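GH18 chiitnase (Pseudoalteromonas aurantia, PDB 6K7Z) probably hydrolyses chitin, cutting within the chain as an endo-acting chitinase of glycoside hydrolase family 18. Local coordinates at residues I114-T119 / A168-V173; P159-G164 / L184-Y189. All coordinates share one frame; numbering follows the deposited sequence.

Contact 1. Residues I114-T119 / A168-V173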
loop_
_atom_site.group_PDB
_atom_site.type_symbol
_atom_site.label_atom_id
_atom_site.label_comp_id
_atom_site.label_asym_id
_atom_site.label_seq_id
_atom_site.Cartn_x
_atom_site.Cartn_y
_atom_site.Cartn_z
ATOM N N ILE A 114 -1.397 -0.805 -5.141
ATOM C CA ILE A 114 -0.544 -0.166 -6.132
ATOM C C ILE A 114 0.492 0.619 -5.345
ATOM O O ILE A 114 0.227 1.730 -4.881
ATOM C CB ILE A 114 -1.339 0.718 -7.095
ATOM C CG1 ILE A 114 -2.265 -0.168 -7.938
ATOM C CG2 ILE A 114 -0.403 1.539 -7.973
ATOM C CD1 ILE A 114 -3.335 0.605 -8.651
ATOM N N ASP A 115 1.667 0.020 -5.163
ATOM C CA ASP A 115 2.730 0.646 -4.381
ATOM C C ASP A 115 3.650 1.389 -5.344
ATOM O O ASP A 115 4.737 0.932 -5.703
ATOM C CB ASP A 115 3.468 -0.404 -3.564
ATOM C CG ASP A 115 4.496 0.198 -2.612
ATOM O OD1 ASP A 115 4.667 1.436 -2.595
ATOM O OD2 ASP A 115 5.137 -0.573 -1.864
ATOM N N TYR A 116 3.195 2.568 -5.751
ATOM C CA TYR A 116 3.839 3.370 -6.787
ATOM C C TYR A 116 4.720 4.435 -6.138
ATOM O O TYR A 116 4.229 5.259 -5.360
ATOM C CB TYR A 116 2.769 4.011 -7.665
ATOM C CG TYR A 116 3.268 4.931 -8.747
ATOM C CD1 TYR A 116 3.577 4.440 -9.998
ATOM C CD2 TYR A 116 3.391 6.303 -8.525
ATOM C CE1 TYR A 116 4.011 5.281 -11.009
ATOM C CE2 TYR A 116 3.825 7.159 -9.536
ATOM C CZ TYR A 116 4.127 6.636 -10.779
ATOM O OH TYR A 116 4.554 7.460 -11.804
ATOM N N GLU A 117 6.019 4.429 -6.479
ATOM C CA GLU A 117 6.992 5.313 -5.835
ATOM C C GLU A 117 7.804 6.135 -6.843
ATOM O O GLU A 117 8.860 6.673 -6.494
ATOM C CB GLU A 117 7.925 4.492 -4.935
ATOM C CG GLU A 117 7.192 3.419 -4.096
ATOM C CD GLU A 117 7.963 2.984 -2.840
ATOM O OE1 GLU A 117 9.160 3.298 -2.745
ATOM O OE2 GLU A 117 7.366 2.343 -1.945
ATOM N N ASP A 118 7.338 6.262 -8.089
ATOM C CA ASP A 118 8.112 6.945 -9.133
ATOM C C ASP A 118 7.839 8.446 -9.055
ATOM O O ASP A 118 7.096 9.034 -9.847
ATOM C CB ASP A 118 7.786 6.376 -10.510
ATOM C CG ASP A 118 8.689 6.940 -11.601
ATOM O OD1 ASP A 118 9.697 7.605 -11.268
ATOM O OD2 ASP A 118 8.385 6.728 -12.781
ATOM N N THR A 119 8.480 9.079 -8.070
ATOM C CA THR A 119 8.232 10.485 -7.781
ATOM C C THR A 119 8.536 11.374 -8.984
ATOM O O THR A 119 7.840 12.374 -9.221
ATOM C CB THR A 119 9.081 10.894 -6.579
ATOM O OG1 THR A 119 8.782 10.017 -5.484
ATOM C CG2 THR A 119 8.809 12.339 -6.181
ATOM N N ALA A 168 2.948 16.586 -5.922
ATOM C CA ALA A 168 1.647 16.165 -5.413
ATOM C C ALA A 168 0.798 15.445 -6.455
ATOM O O ALA A 168 -0.380 15.767 -6.644
ATOM C CB ALA A 168 0.882 17.370 -4.872
ATOM N N GLY A 169 1.379 14.443 -7.106
ATOM C CA GLY A 169 0.657 13.717 -8.134
ATOM C C GLY A 169 -0.629 13.075 -7.652
ATOM O O GLY A 169 -1.597 12.982 -8.409
ATOM N N TYR A 170 -0.673 12.628 -6.392
ATOM C CA TYR A 170 -1.866 11.931 -5.925
ATOM C C TYR A 170 -3.026 12.860 -5.610
ATOM O O TYR A 170 -4.157 12.381 -5.488
ATOM C CB TYR A 170 -1.546 11.075 -4.696
ATOM C CG TYR A 170 -1.238 9.661 -5.074
ATOM C CD1 TYR A 170 0.010 9.315 -5.562
ATOM C CD2 TYR A 170 -2.209 8.672 -4.983
ATOM C CE1 TYR A 170 0.298 8.008 -5.910
ATOM C CE2 TYR A 170 -1.933 7.349 -5.354
ATOM C CZ TYR A 170 -0.678 7.038 -5.813
ATOM O OH TYR A 170 -0.371 5.755 -6.189
ATOM N N VAL A 171 -2.781 14.163 -5.460
ATOM C CA VAL A 171 -3.895 15.111 -5.409
ATOM C C VAL A 171 -4.719 14.996 -6.682
ATOM O O VAL A 171 -5.944 14.835 -6.644
ATOM C CB VAL A 171 -3.382 16.548 -5.203
ATOM C CG1 VAL A 171 -4.518 17.556 -5.380
ATOM C CG2 VAL A 171 -2.771 16.697 -3.820
ATOM N N GLU A 172 -4.047 15.051 -7.832
ATOM C CA GLU A 172 -4.735 14.843 -9.099
ATOM C C GLU A 172 -5.386 13.471 -9.145
ATOM O O GLU A 172 -6.531 13.333 -9.588
ATOM C CB GLU A 172 -3.759 15.014 -10.264
ATOM C CG GLU A 172 -4.408 14.888 -11.642
ATOM C CD GLU A 172 -3.425 15.091 -12.801
ATOM O OE1 GLU A 172 -2.386 15.766 -12.615
ATOM O OE2 GLU A 172 -3.703 14.571 -13.908
ATOM N N VAL A 173 -4.679 12.441 -8.674
ATOM C CA VAL A 173 -5.241 11.093 -8.709
ATOM C C VAL A 173 -6.560 11.038 -7.941
ATOM O O VAL A 173 -7.589 10.607 -8.480
ATOM C CB VAL A 173 -4.226 10.069 -8.166
ATOM C CG1 VAL A 173 -4.880 8.705 -8.024
ATOM C CG2 VAL A 173 -3.018 9.972 -9.097
HETATM O O HOH W 1 1.524 4.727 -4.397
#
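Tyr116 and Tyr170 meet where the C-terminal end of a barrel strand faces the first turn of a helix in the TIM barrel of this family 18 enzyme. The segment 114-119 carries the close of the family's DGxDxDxE signature, its last two acidic positions being Asp115 and Glu117. Tyr116, lying between them, has CG anti to the backbone N (chi1 177°), and its side chain starts toward 168-173, while those of Asp115 and Glu117 start away from it. The first bond of the Tyr170 side chain does not aim at 114-119, but the long ring brings its hydroxyl up to Tyr116, with Tyr170 OH 3.9 Å from Tyr116 CB. The two rings do not stack: Tyr116 CD2 lies at the edge of the Tyr170 ring, near its plane, 4.4 Å from Tyr170 CE1. Tyrosine suits both places because each ring fills buried space yet ends in a group that can be bonded in the interior. The hydroxyl of Tyr116 is hydrogen-bonded to Tyr128, and that of Tyr170 to ND1 of His154; the rings of Tyr170 and His154 meet with their planes about 80° apart. Leu134 of helix 130-144 touches both tyrosines, adding an apolar neighbour to the pair. A water does the polar work between the segments. It donates to Tyr116 O at 2.9 Å and, weakly, to Ile114 O, so the carbonyls of Ile114 and Tyr116 are served by one molecule. The link to the helix is completed by the same water lying 2.8 Å from Tyr170 OH.

Contact 2. Residues P159-G164 / L184-Y189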
loop_
_atom_site.group_PDB
_atom_site.type_symbol
_atom_site.label_atom_id
_atom_site.label_comp_id
_atom_site.label_asym_id
_atom_site.label_seq_id
_atom_site.Cartn_x
_atom_site.Cartn_y
_atom_site.Cartn_z
ATOM N N PRO A 159 4.459 13.544 0.332
ATOM C CA PRO A 159 4.547 14.642 -0.654
ATOM C C PRO A 159 3.561 14.498 -1.797
ATOM O O PRO A 159 3.145 15.507 -2.382
ATOM C CB PRO A 159 5.996 14.564 -1.150
ATOM C CG PRO A 159 6.748 13.962 -0.013
ATOM C CD PRO A 159 5.791 12.950 0.577
ATOM N N TYR A 160 3.159 13.267 -2.112
ATOM C CA TYR A 160 2.222 13.034 -3.202
ATOM C C TYR A 160 0.854 13.646 -2.934
ATOM O O TYR A 160 0.086 13.850 -3.885
ATOM C CB TYR A 160 2.042 11.540 -3.436
ATOM C CG TYR A 160 3.268 10.756 -3.866
ATOM C CD1 TYR A 160 4.491 11.375 -4.129
ATOM C CD2 TYR A 160 3.193 9.376 -3.996
ATOM C CE1 TYR A 160 5.595 10.619 -4.529
ATOM C CE2 TYR A 160 4.275 8.629 -4.396
ATOM C CZ TYR A 160 5.472 9.245 -4.652
ATOM O OH TYR A 160 6.532 8.463 -5.048
ATOM N N LEU A 161 0.531 13.915 -1.668
ATOM C CA LEU A 161 -0.799 14.328 -1.229
ATOM C C LEU A 161 -0.841 15.769 -0.723
ATOM O O LEU A 161 -1.876 16.214 -0.212
ATOM C CB LEU A 161 -1.294 13.383 -0.132
ATOM C CG LEU A 161 -1.567 11.946 -0.595
ATOM C CD1 LEU A 161 -1.592 10.967 0.568
ATOM C CD2 LEU A 161 -2.867 11.877 -1.371
ATOM N N GLU A 162 0.249 16.507 -0.862
ATOM C CA GLU A 162 0.345 17.871 -0.359
ATOM C C GLU A 162 -0.247 18.821 -1.395
ATOM O O GLU A 162 0.358 19.062 -2.447
ATOM C CB GLU A 162 1.802 18.201 -0.050
ATOM C CG GLU A 162 2.324 17.480 1.198
ATOM C CD GLU A 162 1.735 18.057 2.467
ATOM O OE1 GLU A 162 1.773 19.298 2.606
ATOM O OE2 GLU A 162 1.221 17.290 3.313
ATOM N N GLN A 163 -1.443 19.331 -1.110
ATOM C CA GLN A 163 -2.089 20.330 -1.961
ATOM C C GLN A 163 -1.108 21.423 -2.352
ATOM O O GLN A 163 -0.451 22.016 -1.491
ATOM C CB GLN A 163 -3.289 20.934 -1.231
ATOM C CG GLN A 163 -4.102 21.926 -2.056
ATOM C CD GLN A 163 -4.993 21.250 -3.092
ATOM O OE1 GLN A 163 -4.802 21.410 -4.302
ATOM N NE2 GLN A 163 -5.985 20.507 -2.617
ATOM N N GLY A 164 -0.957 21.649 -3.646
ATOM C CA GLY A 164 -0.050 22.666 -4.113
ATOM C C GLY A 164 1.403 22.287 -4.225
ATOM O O GLY A 164 2.177 23.025 -4.715
ATOM N N LEU A 184 -5.852 4.586 0.822
ATOM C CA LEU A 184 -4.454 4.925 0.593
ATOM C C LEU A 184 -3.641 4.466 1.791
ATOM O O LEU A 184 -3.970 4.817 2.926
ATOM C CB LEU A 184 -4.276 6.433 0.430
ATOM C CG LEU A 184 -5.072 7.152 -0.652
ATOM C CD1 LEU A 184 -4.752 8.654 -0.611
ATOM C CD2 LEU A 184 -4.759 6.546 -2.032
ATOM N N ASN A 185 -2.583 3.698 1.537
ATOM C CA ASN A 185 -1.629 3.326 2.590
ATOM C C ASN A 185 -0.534 4.385 2.591
ATOM O O ASN A 185 0.460 4.261 1.877
ATOM C CB ASN A 185 -1.046 1.941 2.330
ATOM C CG ASN A 185 -2.098 0.835 2.366
ATOM O OD1 ASN A 185 -2.904 0.752 3.293
ATOM N ND2 ASN A 185 -2.080 -0.028 1.349
ATOM N N VAL A 186 -0.719 5.452 3.377
ATOM C CA VAL A 186 0.238 6.560 3.367
ATOM C C VAL A 186 1.497 6.150 4.128
ATOM O O VAL A 186 1.432 5.749 5.294
ATOM C CB VAL A 186 -0.372 7.835 3.971
ATOM C CG1 VAL A 186 0.624 8.985 3.863
ATOM C CG2 VAL A 186 -1.701 8.186 3.283
ATOM N N GLN A 187 2.656 6.271 3.476
ATOM C CA GLN A 187 3.928 5.862 4.074
ATOM C C GLN A 187 4.515 7.031 4.852
ATOM O O GLN A 187 5.277 7.841 4.322
ATOM C CB GLN A 187 4.904 5.383 3.005
ATOM C CG GLN A 187 4.336 4.367 2.038
ATOM C CD GLN A 187 5.396 3.815 1.099
ATOM O OE1 GLN A 187 6.580 3.788 1.437
ATOM N NE2 GLN A 187 4.972 3.365 -0.089
ATOM N N PHE A 188 4.186 7.108 6.142
ATOM C CA PHE A 188 4.757 8.165 6.960
ATOM C C PHE A 188 6.156 7.774 7.429
ATOM O O PHE A 188 6.450 7.787 8.629
ATOM C CB PHE A 188 3.838 8.485 8.147
ATOM C CG PHE A 188 2.582 9.227 7.753
ATOM C CD1 PHE A 188 2.645 10.548 7.324
ATOM C CD2 PHE A 188 1.337 8.594 7.785
ATOM C CE1 PHE A 188 1.502 11.234 6.961
ATOM C CE2 PHE A 188 0.180 9.283 7.428
ATOM C CZ PHE A 188 0.265 10.607 7.009
ATOM N N TYR A 189 7.023 7.435 6.483
ATOM C CA TYR A 189 8.411 7.106 6.776
ATOM C C TYR A 189 9.213 7.319 5.502
ATOM O O TYR A 189 8.655 7.498 4.418
ATOM C CB TYR A 189 8.556 5.675 7.306
ATOM C CG TYR A 189 7.799 4.641 6.517
ATOM C CD1 TYR A 189 6.471 4.350 6.814
ATOM C CD2 TYR A 189 8.401 3.958 5.468
ATOM C CE1 TYR A 189 5.765 3.404 6.089
ATOM C CE2 TYR A 189 7.709 3.007 4.744
ATOM C CZ TYR A 189 6.394 2.726 5.059
ATOM O OH TYR A 189 5.692 1.778 4.330
#
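In the beta-alpha-beta crossover of the TIM barrel that runs from strand 151-154 through helix 169-177 to strand 183-187, the loop residue Leu161 lies against Leu184 and Val186 on the outer side of the later strand. The contact belongs to the hydrophobic layer between the barrel and its surrounding helices, and its three side chains are all buried. Leu161 aims at the strand and ends in a fork, each prong with its own nearest neighbour. Its CD2 meets CD1 of Leu184 tip to tip at 3.8 Å, while CD1 meets Val186 CG2 at 3.9 Å. Leu184 CD1 also lies 4.1 Å from Leu161 CD1, so this one methyl serves both branches. With chi1 of -67°, Leu161 holds CG beside its own backbone N and opposite the carbonyl carbon, sending the fork out toward the strand.

Val186 divides its two methyls between neighbours. While CG2 faces Leu161, CG1 sits 3.5 Å above the plane of the Phe188 ring, displaced toward its rim. A short beta-branched residue fits a strand and here offers one methyl to each neighbour. The alternation of the strand does the rest: Leu184 and Val186 share this side, whereas Asn185 makes a weak hydrogen bond to Asp113 and Gln187 is bonded to Glu117 through NE2. Outside the two segments, Leu161 also touches Tyr208 of helix 198-209, and its CD2 lies against CB of Tyr170. Only methyl groups meet across the contact, so its cohesion comes from dispersion and from keeping water off apolar surface, and shape rather than bond direction sets how the loop rests on the strand.

Overall arrangement
From the N terminus the chain passes 114-119, 159-164, 168-173 and 184-189, so the two contacts alternate and cross instead of nesting. Contact 1 closes a loop that takes in helix 130-144 and strand 151-154; contact 2 closes a shorter one round helix 169-177. Together they tie strands 111-115 and 183-187, which flank strand 151-154 in the barrel, to the loop and helix that follow that middle strand. Their centres lie about 8 Å apart, and a probable hydrogen bond between Thr119 OG1 and Tyr160 OH joins them directly.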